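Local coordinates for RRNA methyltransferase (PDB 1O9H), which methylates N1 of a single guanine in 23S ribosomal RNA, using S-adenosyl-L-methionine, and so confers resistance to the orthosomycin antibiotic avilamycin, at residues P52-D57 and Q79-D84. Numbering follows the deposited sequence.
Sequences PVTLWD and QVIASD
Trp56 lies against Ile81 and Ser83 where strand 53-57 and residues 79-84 of strand 77-84 run parallel in the Rossmann-like sheet of this methyltransferase; helix 64-72 makes the beta-alpha-beta crossover between them. Four backbone hydrogen bonds join them: Leu55 N to Gln79 O, Ile81 N to Leu55 O (2.7 Å), Asp57 N to Ile81 O and Ser83 N to Asp57 O.

On one face, Trp56 has CG anti to its backbone N (chi1 -178°), which brings the five-membered ring across to the neighbouring strand. Ile81 CB and its methyl CG2 stand to one side of the ring plane, just beyond the CD1-NE1 edge, CB 3.5 Å from Trp56 CD1, filling the space beside the indole as a beta-branched residue can. The Ile81 carbonyl oxygen, by contrast, lies in the ring plane, at the edge near CD1. Leu160 and Leu164 of helix 157-164 also touch the indole, a large apolar group suited to this buried layer. Two residues earlier on each strand, Thr54 and Gln79 run side by side: Thr54 CG2 meets the aliphatic CG of Gln79 at 3.7 Å, which lets a polar, partly exposed residue pack against a threonine methyl.

The other face is turned to helix 64-72, whose Leu66 touches Leu55, Asp57 and Ala82. Here Leu55 CD2 comes within 4.3 Å of Val80 CG1, while buried Asp57 has its OD1 hydrogen-bonded to Thr174 OG1 and Cys59 N.

Ser83 is small yet polar, and its OG, set between its own backbone N and carbonyl carbon (chi1 66°), accepts the buried indole N-H: Trp56 NE1 to Ser83 OG is 3.1 Å, with the oxygen 22° out of the ring plane.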
loop_
_atom_site.group_PDB
_atom_site.type_symbol
_atom_site.label_atom_id
_atom_site.label_comp_id
_atom_site.label_asym_id
_atom_site.label_seq_id
_atom_site.Cartn_x
_atom_site.Cartn_y
_atom_site.Cartn_z
ATOM N N PRO A 52 5.313 14.442 7.704
ATOM C CA PRO A 52 4.300 13.376 7.682
ATOM C C PRO A 52 3.368 13.457 6.474
ATOM O O PRO A 52 2.799 14.502 6.186
ATOM C CB PRO A 52 3.493 13.617 8.967
ATOM C CG PRO A 52 4.363 14.441 9.838
ATOM C CD PRO A 52 5.227 15.253 8.933
ATOM N N VAL A 53 3.210 12.325 5.810
ATOM C CA VAL A 53 2.514 12.225 4.544
ATOM C C VAL A 53 1.192 11.478 4.732
ATOM O O VAL A 53 1.098 10.557 5.526
ATOM C CB VAL A 53 3.408 11.472 3.550
ATOM C CG1 VAL A 53 2.650 11.051 2.324
ATOM C CG2 VAL A 53 4.618 12.338 3.172
ATOM N N THR A 54 0.176 11.901 3.989
ATOM C CA THR A 54 -1.089 11.178 3.899
ATOM C C THR A 54 -0.999 10.253 2.698
ATOM O O THR A 54 -0.781 10.707 1.596
ATOM C CB THR A 54 -2.249 12.163 3.736
ATOM O OG1 THR A 54 -2.313 12.992 4.889
ATOM C CG2 THR A 54 -3.594 11.463 3.712
ATOM N N LEU A 55 -1.156 8.960 2.935
ATOM C CA LEU A 55 -0.944 7.918 1.935
ATOM C C LEU A 55 -2.269 7.242 1.586
ATOM O O LEU A 55 -3.059 6.923 2.442
ATOM C CB LEU A 55 0.077 6.902 2.480
ATOM C CG LEU A 55 0.210 5.534 1.811
ATOM C CD1 LEU A 55 0.812 5.684 0.430
ATOM C CD2 LEU A 55 1.038 4.580 2.691
ATOM N N TRP A 56 -2.496 7.008 0.311
ATOM C CA TRP A 56 -3.744 6.430 -0.144
ATOM C C TRP A 56 -3.480 5.280 -1.079
ATOM O O TRP A 56 -2.642 5.382 -1.962
ATOM C CB TRP A 56 -4.500 7.506 -0.879
ATOM C CG TRP A 56 -5.850 7.151 -1.410
ATOM C CD1 TRP A 56 -6.697 6.140 -1.003
ATOM C CD2 TRP A 56 -6.534 7.847 -2.448
ATOM N NE1 TRP A 56 -7.865 6.187 -1.732
ATOM C CE2 TRP A 56 -7.789 7.230 -2.622
ATOM C CE3 TRP A 56 -6.208 8.941 -3.253
ATOM C CZ2 TRP A 56 -8.708 7.666 -3.571
ATOM C CZ3 TRP A 56 -7.125 9.377 -4.196
ATOM C CH2 TRP A 56 -8.359 8.736 -4.348
ATOM N N ASP A 57 -4.189 4.178 -0.878
ATOM C CA ASP A 57 -4.170 3.069 -1.809
ATOM C C ASP A 57 -5.605 2.869 -2.288
ATOM O O ASP A 57 -6.469 2.473 -1.506
ATOM C CB ASP A 57 -3.617 1.835 -1.131
ATOM C CG ASP A 57 -3.411 0.691 -2.090
ATOM O OD1 ASP A 57 -4.001 0.726 -3.203
ATOM O OD2 ASP A 57 -2.708 -0.292 -1.799
ATOM N N GLN A 79 -1.462 9.836 8.216
ATOM C CA GLN A 79 -2.580 8.910 8.164
ATOM C C GLN A 79 -2.647 8.153 6.850
ATOM O O GLN A 79 -2.049 8.575 5.869
ATOM C CB GLN A 79 -3.881 9.673 8.378
ATOM C CG GLN A 79 -4.430 10.335 7.128
ATOM C CD GLN A 79 -5.856 10.759 7.320
ATOM O OE1 GLN A 79 -6.722 9.920 7.613
ATOM N NE2 GLN A 79 -6.118 12.058 7.164
ATOM N N VAL A 80 -3.381 7.041 6.829
ATOM C CA VAL A 80 -3.536 6.251 5.606
ATOM C C VAL A 80 -5.004 6.027 5.181
ATOM O O VAL A 80 -5.882 5.810 6.012
ATOM C CB VAL A 80 -2.830 4.904 5.716
ATOM C CG1 VAL A 80 -1.406 5.101 6.173
ATOM C CG2 VAL A 80 -3.555 3.968 6.634
ATOM N N ILE A 81 -5.228 6.063 3.873
ATOM C CA ILE A 81 -6.535 5.843 3.276
ATOM C C ILE A 81 -6.507 4.556 2.454
ATOM O O ILE A 81 -5.610 4.353 1.633
ATOM C CB ILE A 81 -6.960 7.004 2.354
ATOM C CG1 ILE A 81 -6.693 8.394 2.968
ATOM C CG2 ILE A 81 -8.453 6.868 2.008
ATOM C CD1 ILE A 81 -7.547 8.721 4.115
ATOM N N ALA A 82 -7.484 3.687 2.689
ATOM C CA ALA A 82 -7.618 2.463 1.898
ATOM C C ALA A 82 -8.955 2.483 1.169
ATOM O O ALA A 82 -9.980 2.890 1.714
ATOM C CB ALA A 82 -7.519 1.232 2.789
ATOM N N SER A 83 -8.945 2.035 -0.068
ATOM C CA SER A 83 -10.177 1.921 -0.823
ATOM C C SER A 83 -10.052 0.919 -1.953
ATOM O O SER A 83 -8.972 0.634 -2.449
ATOM C CB SER A 83 -10.609 3.290 -1.348
ATOM O OG SER A 83 -9.697 3.781 -2.304
ATOM N N ASP A 84 -11.185 0.354 -2.316
ATOM C CA ASP A 84 -11.281 -0.550 -3.451
ATOM C C ASP A 84 -12.741 -0.648 -3.865
ATOM O O ASP A 84 -13.616 -0.217 -3.137
ATOM C CB ASP A 84 -10.724 -1.934 -3.100
ATOM C CG ASP A 84 -10.029 -2.590 -4.275
ATOM O OD1 ASP A 84 -10.451 -2.337 -5.425
ATOM O OD2 ASP A 84 -9.057 -3.365 -4.165
#